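Side-chain contacts in amino Transferase (Eubacterium rectale, PDB 3ELE), which probably transfers amino groups between amino acids and keto acids with pyridoxal-5'-phosphate as cofactor, as a dimeric member of the class I and II aminotransferases: residues Gln51-Asn54 against Asp55-Glu59; Ala270-Tyr273 against Ala274-Gly278; Val338-Glu342 against Asp343-Ala347; Tyr375-Arg379 against Glu380-His384; Lys351-Glu355 against Asp356-Val360. All blocks are in the same frame, centred on the assembly; numbering follows the deposited sequence.

Contact 1: residues Gln51-Asn54 against Asp55-Glu59; sequences QIVN and DTIKE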
loop_
_atom_site.group_PDB
_atom_site.type_symbol
_atom_site.label_atom_id
_atom_site.label_comp_id
_atom_site.label_asym_id
_atom_site.label_seq_id
_atom_site.Cartn_x
_atom_site.Cartn_y
_atom_site.Cartn_z
ATOM N N GLN A 51 -6.003 24.838 5.457
ATOM C CA GLN A 51 -5.182 24.975 6.664
ATOM C C GLN A 51 -5.509 23.986 7.799
ATOM O O GLN A 51 -4.621 23.649 8.569
ATOM C CB GLN A 51 -5.150 26.439 7.154
ATOM C CG GLN A 51 -3.998 26.758 8.127
ATOM C CD GLN A 51 -2.607 26.406 7.569
ATOM O OE1 GLN A 51 -2.241 26.809 6.462
ATOM N NE2 GLN A 51 -1.844 25.641 8.337
ATOM N N ILE A 52 -6.750 23.487 7.860
ATOM C CA ILE A 52 -7.167 22.475 8.854
ATOM C C ILE A 52 -6.295 21.184 8.826
ATOM O O ILE A 52 -6.086 20.589 9.866
ATOM C CB ILE A 52 -8.699 22.159 8.736
ATOM C CG1 ILE A 52 -9.229 21.297 9.902
ATOM C CG2 ILE A 52 -9.019 21.492 7.387
ATOM C CD1 ILE A 52 -8.991 21.849 11.270
ATOM N N VAL A 53 -5.761 20.807 7.654
ATOM C CA VAL A 53 -4.868 19.644 7.495
ATOM C C VAL A 53 -3.585 19.811 8.328
ATOM O O VAL A 53 -3.368 19.046 9.267
ATOM C CB VAL A 53 -4.535 19.362 5.988
ATOM C CG1 VAL A 53 -3.444 18.265 5.830
ATOM C CG2 VAL A 53 -5.810 18.969 5.234
ATOM N N ASN A 54 -2.775 20.819 7.992
ATOM C CA ASN A 54 -1.509 21.102 8.695
ATOM C C ASN A 54 -1.708 21.446 10.176
ATOM O O ASN A 54 -0.937 20.980 11.020
ATOM C CB ASN A 54 -0.688 22.185 7.961
ATOM C CG ASN A 54 0.009 21.665 6.686
ATOM O OD1 ASN A 54 0.020 20.460 6.369
ATOM N ND2 ASN A 54 0.604 22.591 5.953
ATOM N N ASP A 55 -2.744 22.243 10.478
ATOM C CA ASP A 55 -3.140 22.549 11.859
ATOM C C ASP A 55 -3.466 21.276 12.655
ATOM O O ASP A 55 -2.986 21.117 13.777
ATOM C CB ASP A 55 -4.355 23.498 11.912
ATOM C CG ASP A 55 -4.028 24.919 11.508
ATOM O OD1 ASP A 55 -2.840 25.271 11.283
ATOM O OD2 ASP A 55 -4.999 25.704 11.422
ATOM N N THR A 56 -4.243 20.369 12.065
ATOM C CA THR A 56 -4.600 19.101 12.736
ATOM C C THR A 56 -3.385 18.191 12.917
ATOM O O THR A 56 -3.233 17.604 13.986
ATOM C CB THR A 56 -5.713 18.305 12.011
ATOM O OG1 THR A 56 -6.900 19.103 11.891
ATOM C CG2 THR A 56 -6.057 17.033 12.802
ATOM N N ILE A 57 -2.547 18.054 11.882
ATOM C CA ILE A 57 -1.306 17.253 11.973
ATOM C C ILE A 57 -0.437 17.755 13.142
ATOM O O ILE A 57 0.066 16.949 13.941
ATOM C CB ILE A 57 -0.488 17.266 10.657
ATOM C CG1 ILE A 57 -1.203 16.504 9.545
ATOM C CG2 ILE A 57 0.886 16.610 10.850
ATOM C CD1 ILE A 57 -0.585 16.721 8.178
ATOM N N LYS A 58 -0.270 19.078 13.231
ATOM C CA LYS A 58 0.465 19.708 14.339
ATOM C C LYS A 58 -0.123 19.347 15.714
ATOM O O LYS A 58 0.628 19.021 16.635
ATOM C CB LYS A 58 0.545 21.237 14.165
ATOM C CG LYS A 58 1.618 21.672 13.163
ATOM C CD LYS A 58 1.707 23.206 12.948
ATOM C CE LYS A 58 0.611 23.735 11.995
ATOM N NZ LYS A 58 0.820 25.155 11.572
ATOM N N GLU A 59 -1.453 19.380 15.825
ATOM C CA GLU A 59 -2.161 19.048 17.078
ATOM C C GLU A 59 -1.988 17.593 17.538
ATOM O O GLU A 59 -1.802 17.335 18.734
ATOM C CB GLU A 59 -3.656 19.365 16.958
ATOM C CG GLU A 59 -3.975 20.872 16.964
ATOM C CD GLU A 59 -5.446 21.175 16.634
ATOM O OE1 GLU A 59 -6.298 20.249 16.737
ATOM O OE2 GLU A 59 -5.748 22.346 16.288
#
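The amide of Gln51 and the carboxylate of Asp55 meet with their planes 49° apart. Gln51 NE2 points its N-H within its own amide plane at Asp55 OD1, 3.1 Å away, but reaches that oxygen from above the carboxylate. A bend at chi2 (55°) folds the glutamine back, its CG 3.6 Å from Asp55 OD2. Lys58 NZ approaches the same OD1 in a long 3.7 Å ion pair. With an alanine at Asp55 the Gln51 amide would probably be free to swing, and the Lys58 ammonium would lose its carboxylate. Gln51-Asp55 is an i to i+4 and Asp55-Lys58 an i to i+3 pairing along the first turns of helix 51-63. One residue on, Thr56 OG1 donates to Ile52 O at 2.6 Å, and Thr56 N binds the same oxygen from the opposite face of its plane. Val53 and Ile57 lie side by side, CG1 to CD1 4.0 Å, near Leu250 and Leu291. Asn54 OD1 is hydrogen-bonded to His70 NE2 of the second subunit, while Ile57 packs on its counterpart there.

Contact 2: residues Ala270-Tyr273 against Ala274-Gly278; sequences AELY and AAVCG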
loop_
_atom_site.group_PDB
_atom_site.type_symbol
_atom_site.label_atom_id
_atom_site.label_comp_id
_atom_site.label_asym_id
_atom_site.label_seq_id
_atom_site.Cartn_x
_atom_site.Cartn_y
_atom_site.Cartn_z
ATOM N N ALA A 270 -21.539 -8.852 4.120
ATOM C CA ALA A 270 -20.578 -9.588 4.943
ATOM C C ALA A 270 -19.534 -10.297 4.062
ATOM O O ALA A 270 -18.324 -10.175 4.304
ATOM C CB ALA A 270 -21.292 -10.565 5.867
ATOM N N GLU A 271 -20.007 -10.960 3.008
ATOM C CA GLU A 271 -19.127 -11.708 2.098
ATOM C C GLU A 271 -18.194 -10.830 1.262
ATOM O O GLU A 271 -17.013 -11.172 1.093
ATOM C CB GLU A 271 -19.946 -12.574 1.147
ATOM C CG GLU A 271 -19.123 -13.372 0.145
ATOM C CD GLU A 271 -19.987 -14.285 -0.664
ATOM O OE1 GLU A 271 -20.570 -15.180 -0.051
ATOM O OE2 GLU A 271 -20.076 -14.099 -1.895
ATOM N N LEU A 272 -18.751 -9.767 0.682
ATOM C CA LEU A 272 -17.987 -8.824 -0.143
ATOM C C LEU A 272 -17.011 -8.015 0.704
ATOM O O LEU A 272 -15.882 -7.742 0.277
ATOM C CB LEU A 272 -18.928 -7.891 -0.928
ATOM C CG LEU A 272 -18.278 -6.881 -1.907
ATOM C CD1 LEU A 272 -17.299 -7.543 -2.871
ATOM C CD2 LEU A 272 -19.361 -6.099 -2.672
ATOM N N TYR A 273 -17.444 -7.605 1.893
ATOM C CA TYR A 273 -16.566 -6.876 2.807
ATOM C C TYR A 273 -15.414 -7.773 3.255
ATOM O O TYR A 273 -14.304 -7.294 3.371
ATOM C CB TYR A 273 -17.334 -6.337 3.998
ATOM C CG TYR A 273 -16.586 -5.342 4.830
ATOM C CD1 TYR A 273 -16.640 -3.988 4.537
ATOM C CD2 TYR A 273 -15.845 -5.750 5.945
ATOM C CE1 TYR A 273 -15.964 -3.045 5.324
ATOM C CE2 TYR A 273 -15.170 -4.815 6.753
ATOM C CZ TYR A 273 -15.233 -3.464 6.433
ATOM O OH TYR A 273 -14.576 -2.545 7.224
ATOM N N ALA A 274 -15.679 -9.065 3.464
ATOM C CA ALA A 274 -14.635 -10.038 3.804
ATOM C C ALA A 274 -13.612 -10.104 2.667
ATOM O O ALA A 274 -12.417 -10.002 2.940
ATOM C CB ALA A 274 -15.237 -11.435 4.101
ATOM N N ALA A 275 -14.075 -10.183 1.407
ATOM C CA ALA A 275 -13.172 -10.244 0.226
ATOM C C ALA A 275 -12.344 -8.950 0.049
ATOM O O ALA A 275 -11.200 -8.991 -0.383
ATOM C CB ALA A 275 -13.946 -10.561 -1.033
ATOM N N VAL A 276 -12.951 -7.815 0.377
ATOM C CA VAL A 276 -12.262 -6.518 0.394
ATOM C C VAL A 276 -11.114 -6.575 1.413
ATOM O O VAL A 276 -9.976 -6.371 1.023
ATOM C CB VAL A 276 -13.251 -5.362 0.614
ATOM C CG1 VAL A 276 -12.521 -4.008 0.924
ATOM C CG2 VAL A 276 -14.161 -5.245 -0.632
ATOM N N CYS A 277 -11.398 -6.916 2.677
ATOM C CA CYS A 277 -10.341 -7.135 3.705
ATOM C C CYS A 277 -9.251 -8.133 3.271
ATOM O O CYS A 277 -8.055 -7.855 3.423
ATOM C CB CYS A 277 -10.937 -7.600 5.034
ATOM S SG CYS A 277 -12.039 -6.385 5.790
ATOM N N GLY A 278 -9.665 -9.272 2.727
ATOM C CA GLY A 278 -8.733 -10.269 2.212
ATOM C C GLY A 278 -7.851 -9.779 1.066
ATOM O O GLY A 278 -6.676 -10.102 1.024
#
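Tyr273 and Cys277, one turn apart on helix 269-282, form a sulfur-aromatic contact. Cys277 SG lies 4.3 Å from the centroid of the Tyr273 ring, 42° off the ring normal, an oblique approach. The nearest ring atom is Tyr273 CE2, at 3.6 Å from Cys277 SG. The tyrosine torsion puts CG opposite the backbone N (chi1 -168°), which swings the ring out from the helix with a slight lean toward Cys277, and the cysteine, with SG beside its own N (chi1 -63°), meets it. In the backbone, Cys277 N donates almost straight to Tyr273 O at 3.0 Å, fixing the spacing of the two residues. On another flank Leu272 CD1 only just reaches Val276 CG2, 4.5 Å away.

The next shell holds the ring at its far end, where Tyr273 OH is hydrogen-bonded to Leu102 O. Lys269 makes a separate cation-pi contact with the ring. A leucine in place of Tyr273 would probably leave the Leu102 carbonyl without this donor and Cys277 without its aromatic neighbour.

Further out, Tyr103 of strand 102-105 touches Val276 and Cys277, and helix 108-119 meets Leu272, Ala275 and Val276 through Leu119, Ala118 and Ile114. Val4 of the second subunit packs on Leu272 and Ala275, placing the helix between the strand and helix of its own chain and the N-terminal part of its partner.

Contact 3: residues Val338-Glu342 against Asp343-Ala347; sequences VKALE and DDSNA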
loop_
_atom_site.group_PDB
_atom_site.type_symbol
_atom_site.label_atom_id
_atom_site.label_comp_id
_atom_site.label_asym_id
_atom_site.label_seq_id
_atom_site.Cartn_x
_atom_site.Cartn_y
_atom_site.Cartn_z
ATOM N N VAL A 338 -9.864 18.633 -25.686
ATOM C CA VAL A 338 -9.880 19.513 -26.871
ATOM C C VAL A 338 -9.677 18.670 -28.130
ATOM O O VAL A 338 -8.838 17.742 -28.143
ATOM C CB VAL A 338 -8.766 20.576 -26.752
ATOM C CG1 VAL A 338 -8.742 21.555 -27.954
ATOM C CG2 VAL A 338 -8.913 21.358 -25.451
ATOM N N LYS A 339 -10.460 18.956 -29.173
ATOM C CA LYS A 339 -10.311 18.236 -30.425
ATOM C C LYS A 339 -9.021 18.672 -31.145
ATOM O O LYS A 339 -8.748 19.871 -31.260
ATOM C CB LYS A 339 -11.529 18.373 -31.366
ATOM C CG LYS A 339 -11.365 17.324 -32.467
ATOM C CD LYS A 339 -12.497 16.899 -33.315
ATOM C CE LYS A 339 -12.080 15.521 -33.987
ATOM N NZ LYS A 339 -10.572 15.345 -34.324
ATOM N N ALA A 340 -8.235 17.692 -31.607
ATOM C CA ALA A 340 -7.006 17.966 -32.372
ATOM C C ALA A 340 -7.365 18.599 -33.729
ATOM O O ALA A 340 -8.467 18.381 -34.250
ATOM C CB ALA A 340 -6.208 16.689 -32.590
ATOM N N LEU A 341 -6.444 19.377 -34.290
ATOM C CA LEU A 341 -6.672 20.050 -35.579
ATOM C C LEU A 341 -6.557 19.103 -36.776
ATOM O O LEU A 341 -6.894 19.485 -37.891
ATOM C CB LEU A 341 -5.784 21.280 -35.715
ATOM C CG LEU A 341 -5.956 22.286 -34.562
ATOM C CD1 LEU A 341 -5.079 23.477 -34.791
ATOM C CD2 LEU A 341 -7.405 22.733 -34.372
ATOM N N GLU A 342 -6.056 17.889 -36.539
ATOM C CA GLU A 342 -6.056 16.800 -37.523
ATOM C C GLU A 342 -6.455 15.522 -36.789
ATOM O O GLU A 342 -6.422 15.489 -35.556
ATOM C CB GLU A 342 -4.697 16.664 -38.219
ATOM C CG GLU A 342 -3.496 16.562 -37.292
ATOM C CD GLU A 342 -2.223 16.242 -38.043
ATOM O OE1 GLU A 342 -2.182 15.172 -38.690
ATOM O OE2 GLU A 342 -1.256 17.029 -37.963
ATOM N N ASP A 343 -6.861 14.497 -37.541
ATOM C CA ASP A 343 -7.256 13.190 -36.969
ATOM C C ASP A 343 -6.152 12.546 -36.134
ATOM O O ASP A 343 -6.451 11.857 -35.161
ATOM C CB ASP A 343 -7.625 12.168 -38.075
ATOM C CG ASP A 343 -8.869 12.541 -38.872
ATOM O OD1 ASP A 343 -9.704 13.362 -38.408
ATOM O OD2 ASP A 343 -9.009 11.974 -39.978
ATOM N N ASP A 344 -4.892 12.730 -36.542
ATOM C CA ASP A 344 -3.743 12.154 -35.833
ATOM C C ASP A 344 -3.326 13.076 -34.688
ATOM O O ASP A 344 -2.528 13.993 -34.880
ATOM C CB ASP A 344 -2.580 11.875 -36.807
ATOM C CG ASP A 344 -1.423 11.101 -36.167
ATOM O OD1 ASP A 344 -1.369 10.949 -34.932
ATOM O OD2 ASP A 344 -0.527 10.660 -36.913
ATOM N N SER A 345 -3.873 12.811 -33.497
ATOM C CA SER A 345 -3.525 13.563 -32.265
ATOM C C SER A 345 -2.044 13.560 -31.922
ATOM O O SER A 345 -1.552 14.536 -31.371
ATOM C CB SER A 345 -4.262 13.004 -31.071
ATOM O OG SER A 345 -5.625 12.873 -31.357
ATOM N N ASN A 346 -1.336 12.472 -32.248
ATOM C CA ASN A 346 0.112 12.374 -31.983
ATOM C C ASN A 346 0.892 13.384 -32.843
ATOM O O ASN A 346 1.771 14.086 -32.328
ATOM C CB ASN A 346 0.644 10.948 -32.194
ATOM C CG ASN A 346 -0.075 9.909 -31.326
ATOM O OD1 ASN A 346 0.118 9.856 -30.121
ATOM N ND2 ASN A 346 -0.893 9.076 -31.954
ATOM N N ALA A 347 0.536 13.458 -34.134
ATOM C CA ALA A 347 1.101 14.413 -35.084
ATOM C C ALA A 347 0.749 15.846 -34.662
ATOM O O ALA A 347 1.595 16.745 -34.744
ATOM C CB ALA A 347 0.604 14.125 -36.496
HETATM O O HOH W 1 -4.107 13.383 -39.296
#
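Glu342 folds over the start of helix 345-353, its carboxylate lying against Ala347 in the turn that leads from strand 335-339 into the helix. Asp344 is the N-cap residue of that helix.

The capping bonds are both weak. Asp344 OD1 accepts from Ala347 N at 3.2 Å and from Asn346 N at 3.1 Å, the second with a poorly aligned N-H. The aspartate chain swings its carboxylate over these first-turn amides by setting CG opposite its own N (chi1 -172°).

The packing contacts are few. Glu342 holds CG between its backbone N and carbonyl carbon (chi1 52°) and then runs extended, which lays both carboxylate oxygens at 3.7 Å from Ala347 CB. Glu342 and Asp344 run side by side in the same direction with their carboxylates nearly perpendicular, 80° apart. On the strand side, Ala340 CB faces Ser345 OG at 4.1 Å, and the serine hydroxyl is bonded to Trp370 O.

The polar links of the glutamate are one direct bond beyond the turn and one water bridge within it. Its OE2 is hydrogen-bonded to Tyr396 OH of helix 379-396, tethering the side chain to the C-terminal helix. Its other oxygen uses a water: the molecule donates to Glu342 OE1 at 2.7 Å and accepts from Asp344 N at 2.9 Å, bridging the carboxylate to the backbone of the N-cap residue.

Contact 4: residues Tyr375-Arg379 against Glu380-His384; sequences YCVDR and EMIKH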
loop_
_atom_site.group_PDB
_atom_site.type_symbol
_atom_site.label_atom_id
_atom_site.label_comp_id
_atom_site.label_asym_id
_atom_site.label_seq_id
_atom_site.Cartn_x
_atom_site.Cartn_y
_atom_site.Cartn_z
ATOM N N TYR A 375 -5.265 21.635 -16.422
ATOM C CA TYR A 375 -5.254 23.059 -15.975
ATOM C C TYR A 375 -5.021 23.254 -14.477
ATOM O O TYR A 375 -5.177 24.381 -13.964
ATOM C CB TYR A 375 -6.424 23.869 -16.538
ATOM C CG TYR A 375 -7.787 23.317 -16.274
ATOM C CD1 TYR A 375 -8.470 23.639 -15.097
ATOM C CD2 TYR A 375 -8.425 22.504 -17.204
ATOM C CE1 TYR A 375 -9.746 23.134 -14.848
ATOM C CE2 TYR A 375 -9.728 22.017 -16.959
ATOM C CZ TYR A 375 -10.375 22.349 -15.771
ATOM O OH TYR A 375 -11.639 21.880 -15.476
ATOM N N CYS A 376 -4.524 22.200 -13.813
ATOM C CA CYS A 376 -3.959 22.259 -12.450
ATOM C C CYS A 376 -2.523 22.857 -12.626
ATOM O O CYS A 376 -1.476 22.261 -12.294
ATOM C CB CYS A 376 -3.956 20.860 -11.816
ATOM S SG CYS A 376 -3.410 19.525 -12.954
ATOM N N VAL A 377 -2.517 24.073 -13.156
ATOM C CA VAL A 377 -1.320 24.788 -13.580
ATOM C C VAL A 377 -1.460 26.219 -13.109
ATOM O O VAL A 377 -2.514 26.606 -12.596
ATOM C CB VAL A 377 -1.189 24.778 -15.141
ATOM C CG1 VAL A 377 -1.126 23.331 -15.696
ATOM C CG2 VAL A 377 -2.342 25.575 -15.807
ATOM N N ASP A 378 -0.411 27.007 -13.338
ATOM C CA ASP A 378 -0.390 28.395 -12.937
ATOM C C ASP A 378 -1.277 29.211 -13.880
ATOM O O ASP A 378 -1.145 29.114 -15.104
ATOM C CB ASP A 378 1.046 28.919 -12.963
ATOM C CG ASP A 378 1.226 30.176 -12.143
ATOM O OD1 ASP A 378 0.545 31.205 -12.392
ATOM O OD2 ASP A 378 2.096 30.136 -11.244
ATOM N N ARG A 379 -2.163 30.021 -13.294
ATOM C CA ARG A 379 -3.096 30.877 -14.036
ATOM C C ARG A 379 -2.390 31.774 -15.067
ATOM O O ARG A 379 -2.849 31.884 -16.196
ATOM C CB ARG A 379 -3.930 31.727 -13.054
ATOM C CG ARG A 379 -4.972 32.636 -13.715
ATOM C CD ARG A 379 -5.928 33.300 -12.710
ATOM N NE ARG A 379 -6.883 34.149 -13.429
ATOM C CZ ARG A 379 -6.689 35.423 -13.791
ATOM N NH1 ARG A 379 -5.557 36.088 -13.485
ATOM N NH2 ARG A 379 -7.653 36.057 -14.471
ATOM N N GLU A 380 -1.270 32.385 -14.676
ATOM C CA GLU A 380 -0.520 33.286 -15.573
ATOM C C GLU A 380 0.096 32.540 -16.770
ATOM O O GLU A 380 0.206 33.129 -17.848
ATOM C CB GLU A 380 0.539 34.115 -14.816
ATOM C CG GLU A 380 0.041 34.824 -13.532
ATOM C CD GLU A 380 -1.306 35.538 -13.687
ATOM O OE1 GLU A 380 -1.385 36.532 -14.434
ATOM O OE2 GLU A 380 -2.282 35.101 -13.033
HETATM N N MSE A 381 0.477 31.268 -16.575
HETATM C CA MSE A 381 1.022 30.445 -17.654
HETATM C C MSE A 381 -0.068 30.231 -18.722
HETATM O O MSE A 381 0.234 30.259 -19.914
HETATM C CB MSE A 381 1.586 29.112 -17.114
HETATM C CG MSE A 381 2.193 28.194 -18.158
HETATM SE SE MSE A 381 0.829 27.191 -19.159
HETATM C CE MSE A 381 0.609 25.599 -18.049
ATOM N N ILE A 382 -1.324 30.017 -18.294
ATOM C CA ILE A 382 -2.458 29.849 -19.234
ATOM C C ILE A 382 -2.596 31.090 -20.143
ATOM O O ILE A 382 -2.739 30.951 -21.352
ATOM C CB ILE A 382 -3.830 29.575 -18.531
ATOM C CG1 ILE A 382 -3.787 28.288 -17.716
ATOM C CG2 ILE A 382 -4.951 29.451 -19.575
ATOM C CD1 ILE A 382 -5.114 27.950 -17.031
ATOM N N LYS A 383 -2.503 32.289 -19.557
ATOM C CA LYS A 383 -2.574 33.552 -20.330
ATOM C C LYS A 383 -1.374 33.732 -21.265
ATOM O O LYS A 383 -1.549 34.120 -22.426
ATOM C CB LYS A 383 -2.664 34.778 -19.416
ATOM C CG LYS A 383 -3.852 34.788 -18.471
ATOM C CD LYS A 383 -3.919 36.105 -17.754
ATOM C CE LYS A 383 -5.068 36.162 -16.787
ATOM N NZ LYS A 383 -5.152 37.536 -16.208
ATOM N N HIS A 384 -0.173 33.411 -20.761
ATOM C CA HIS A 384 1.065 33.547 -21.569
ATOM C C HIS A 384 1.132 32.489 -22.686
ATOM O O HIS A 384 1.826 32.679 -23.678
ATOM C CB HIS A 384 2.354 33.507 -20.718
ATOM C CG HIS A 384 2.373 34.497 -19.593
ATOM N ND1 HIS A 384 2.799 34.171 -18.323
ATOM C CD2 HIS A 384 1.934 35.774 -19.524
ATOM C CE1 HIS A 384 2.669 35.221 -17.535
ATOM N NE2 HIS A 384 2.147 36.208 -18.239
#
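Val377 and Ile382 stand at about a right angle to each other where the loop after strand 370-374 enters helix 379-396, with Ile382 CG1 3.6 Å from Val377 CG2. The selenomethionine Met381 instead crosses the valine at a slant. In one of its two conformers, bends at chi2 and chi3 curl Met381 back until its CE lies 3.5 Å from Val377 CB, a contact that is therefore not certain. Phe40 and Tyr38 pack on Met381 and Asn312 on Ile382.

Asp378 is the N-cap. Its OD1 uses the anti lone pair to accept from Glu380 N at 3.1 Å, and its carboxylate is turned 82° from that of Glu380. The backbone oxygen of Asp378 takes weak bonds from Met381 N and Ile382 N.

Arg379 extends fully from CG to NE. Lys383 CE lies over one face of its guanidinium, 3.0 Å above the plane and displaced toward the rim. Near that plane, at the edge, Glu380 OE2 makes a weak salt bridge with Arg379 NH1 at 3.5 Å. Arg379 NH1 and Lys383 NZ are only 3.1 Å apart, so these two cationic groups would be expected to repel; the weakly bound Glu380 carboxylate would probably offset part of this.

Contact 5: residues Lys351-Glu355 against Asp356-Val360; sequences KAKEE and DVLIV. With EDO (1,2-ethanediol), chain G.
Val357 N donates to Ala352 O at 3.3 Å and Asp356 N to Lys353 O at 3.1 Å, both from well above the carbonyl planes. Ala352 O also takes Glu355 N, which reaches it from the face opposite to Val357 N. The chain makes a type I beta turn from Lys353 to Asp356, and Asp356 then adopts a positive phi of 59°. This is a Schellman motif with Asp356 as the C-prime residue; it ends helix 345-353 and sends the chain into strand 357-358, which runs parallel to strand 38-39.

Ala352 CB packs against the outgoing chain, 3.8 Å from Ile359 CD1 and 4.2 Å from Val357 CB. Ile359 has CG1 between its backbone N and carbonyl carbon (chi1 55°), which turns CD1 back to the alanine. The Lys353 and Leu358 side chains cross at a slant, CG of Lys353 4.2 Å from CD2 of Leu358, with Leu21 of helix 17-32 touching both.

A water donates to Lys353 O and, at 2.7 Å, to Asp356 OD1, tying the carboxylate to the last helical turn; Arg28 NE forms a salt bridge with the same OD1. Lys395 pairs with both Glu354 and Glu355. A 1,2-ethanediol, probably from the crystallisation liquor, donates through O1 to Glu354 O.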
loop_
_atom_site.group_PDB
_atom_site.type_symbol
_atom_site.label_atom_id
_atom_site.label_comp_id
_atom_site.label_asym_id
_atom_site.label_seq_id
_atom_site.Cartn_x
_atom_site.Cartn_y
_atom_site.Cartn_z
ATOM N N LYS A 351 3.237 19.038 -33.379
ATOM C CA LYS A 351 3.126 20.430 -33.849
ATOM C C LYS A 351 2.987 21.421 -32.671
ATOM O O LYS A 351 3.568 22.505 -32.698
ATOM C CB LYS A 351 1.969 20.597 -34.840
ATOM C CG LYS A 351 2.160 19.890 -36.189
ATOM C CD LYS A 351 3.276 20.515 -36.986
ATOM C CE LYS A 351 3.395 19.954 -38.395
ATOM N NZ LYS A 351 4.532 20.649 -39.100
ATOM N N ALA A 352 2.225 21.032 -31.646
ATOM C CA ALA A 352 2.095 21.811 -30.409
ATOM C C ALA A 352 3.476 21.949 -29.778
ATOM O O ALA A 352 3.883 23.050 -29.427
ATOM C CB ALA A 352 1.140 21.119 -29.435
ATOM N N LYS A 353 4.197 20.819 -29.707
ATOM C CA LYS A 353 5.573 20.747 -29.156
ATOM C C LYS A 353 6.536 21.753 -29.825
ATOM O O LYS A 353 7.414 22.285 -29.150
ATOM C CB LYS A 353 6.141 19.316 -29.260
ATOM C CG LYS A 353 6.725 18.768 -27.996
ATOM C CD LYS A 353 7.209 17.352 -28.234
ATOM C CE LYS A 353 7.391 16.578 -26.961
ATOM N NZ LYS A 353 7.882 15.193 -27.248
ATOM N N GLU A 354 6.345 22.043 -31.123
ATOM C CA GLU A 354 7.159 23.052 -31.845
ATOM C C GLU A 354 7.087 24.469 -31.244
ATOM O O GLU A 354 7.979 25.289 -31.518
ATOM C CB GLU A 354 6.770 23.171 -33.335
ATOM C CG GLU A 354 6.916 21.915 -34.199
ATOM C CD GLU A 354 6.566 22.143 -35.688
ATOM O OE1 GLU A 354 5.887 23.136 -36.035
ATOM O OE2 GLU A 354 6.976 21.312 -36.528
ATOM N N GLU A 355 6.014 24.776 -30.505
ATOM C CA GLU A 355 5.821 26.080 -29.839
ATOM C C GLU A 355 5.831 25.946 -28.313
ATOM O O GLU A 355 5.317 26.821 -27.602
ATOM C CB GLU A 355 4.496 26.726 -30.300
ATOM C CG GLU A 355 4.289 26.782 -31.822
ATOM C CD GLU A 355 5.441 27.442 -32.564
ATOM O OE1 GLU A 355 6.009 28.421 -32.033
ATOM O OE2 GLU A 355 5.771 26.982 -33.682
ATOM N N ASP A 356 6.434 24.855 -27.825
ATOM C CA ASP A 356 6.572 24.543 -26.400
ATOM C C ASP A 356 5.267 24.408 -25.604
ATOM O O ASP A 356 5.233 24.688 -24.398
ATOM C CB ASP A 356 7.581 25.505 -25.741
ATOM C CG ASP A 356 8.998 25.271 -26.214
ATOM O OD1 ASP A 356 9.505 24.150 -25.974
ATOM O OD2 ASP A 356 9.612 26.213 -26.770
ATOM N N VAL A 357 4.221 23.923 -26.286
ATOM C CA VAL A 357 2.940 23.606 -25.675
ATOM C C VAL A 357 2.951 22.096 -25.504
ATOM O O VAL A 357 2.966 21.358 -26.498
ATOM C CB VAL A 357 1.753 24.079 -26.533
ATOM C CG1 VAL A 357 0.427 23.583 -25.947
ATOM C CG2 VAL A 357 1.770 25.629 -26.634
ATOM N N LEU A 358 2.939 21.651 -24.246
ATOM C CA LEU A 358 3.023 20.255 -23.892
ATOM C C LEU A 358 1.625 19.735 -23.511
ATOM O O LEU A 358 1.144 19.918 -22.398
ATOM C CB LEU A 358 4.074 20.039 -22.791
ATOM C CG LEU A 358 5.400 20.811 -22.958
ATOM C CD1 LEU A 358 6.385 20.429 -21.868
ATOM C CD2 LEU A 358 6.021 20.576 -24.310
ATOM N N ILE A 359 0.969 19.144 -24.501
ATOM C CA ILE A 359 -0.371 18.562 -24.367
ATOM C C ILE A 359 -0.238 17.095 -24.653
ATOM O O ILE A 359 0.740 16.675 -25.255
ATOM C CB ILE A 359 -1.431 19.276 -25.252
ATOM C CG1 ILE A 359 -1.028 19.322 -26.744
ATOM C CG2 ILE A 359 -1.606 20.653 -24.728
ATOM C CD1 ILE A 359 -2.005 20.037 -27.640
ATOM N N VAL A 360 -1.241 16.324 -24.245
ATOM C CA VAL A 360 -1.197 14.864 -24.288
ATOM C C VAL A 360 -2.253 14.297 -25.238
ATOM O O VAL A 360 -3.434 14.609 -25.092
ATOM C CB VAL A 360 -1.440 14.313 -22.839
ATOM C CG1 VAL A 360 -1.494 12.803 -22.812
ATOM C CG2 VAL A 360 -0.345 14.821 -21.865
HETATM C C1 EDO G . 10.800 24.092 -30.598
HETATM O O1 EDO G . 10.752 24.707 -31.888
HETATM C C2 EDO G . 12.105 23.332 -30.449
HETATM O O2 EDO G . 11.907 22.230 -29.562
HETATM O O HOH W 2 9.245 21.975 -27.480
#

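In the fold
Contacts 3, 4 and 5 gather in one part of the chain. Contacts 3 and 5 are the start and the end of helix 345-353, with centres about 12 Å apart, and helix 379-396, which begins in contact 4, also touches both: Tyr396 meets Glu342 and Lys351, and Ile392 meets Glu355 and Val357. Contact 4 is about 15 Å from contact 5 between centres. Contacts 1 and 2 both touch the second subunit, although their centres lie about 33 Å apart; contacts 2 and 3, about 45 Å apart between centres, are on opposite sides of the chain's centre. None of the five includes a residue of the pyridoxal-5'-phosphate pocket, and in contact 4 the Tyr375 side chain remains about 13 Å from a bound cofactor.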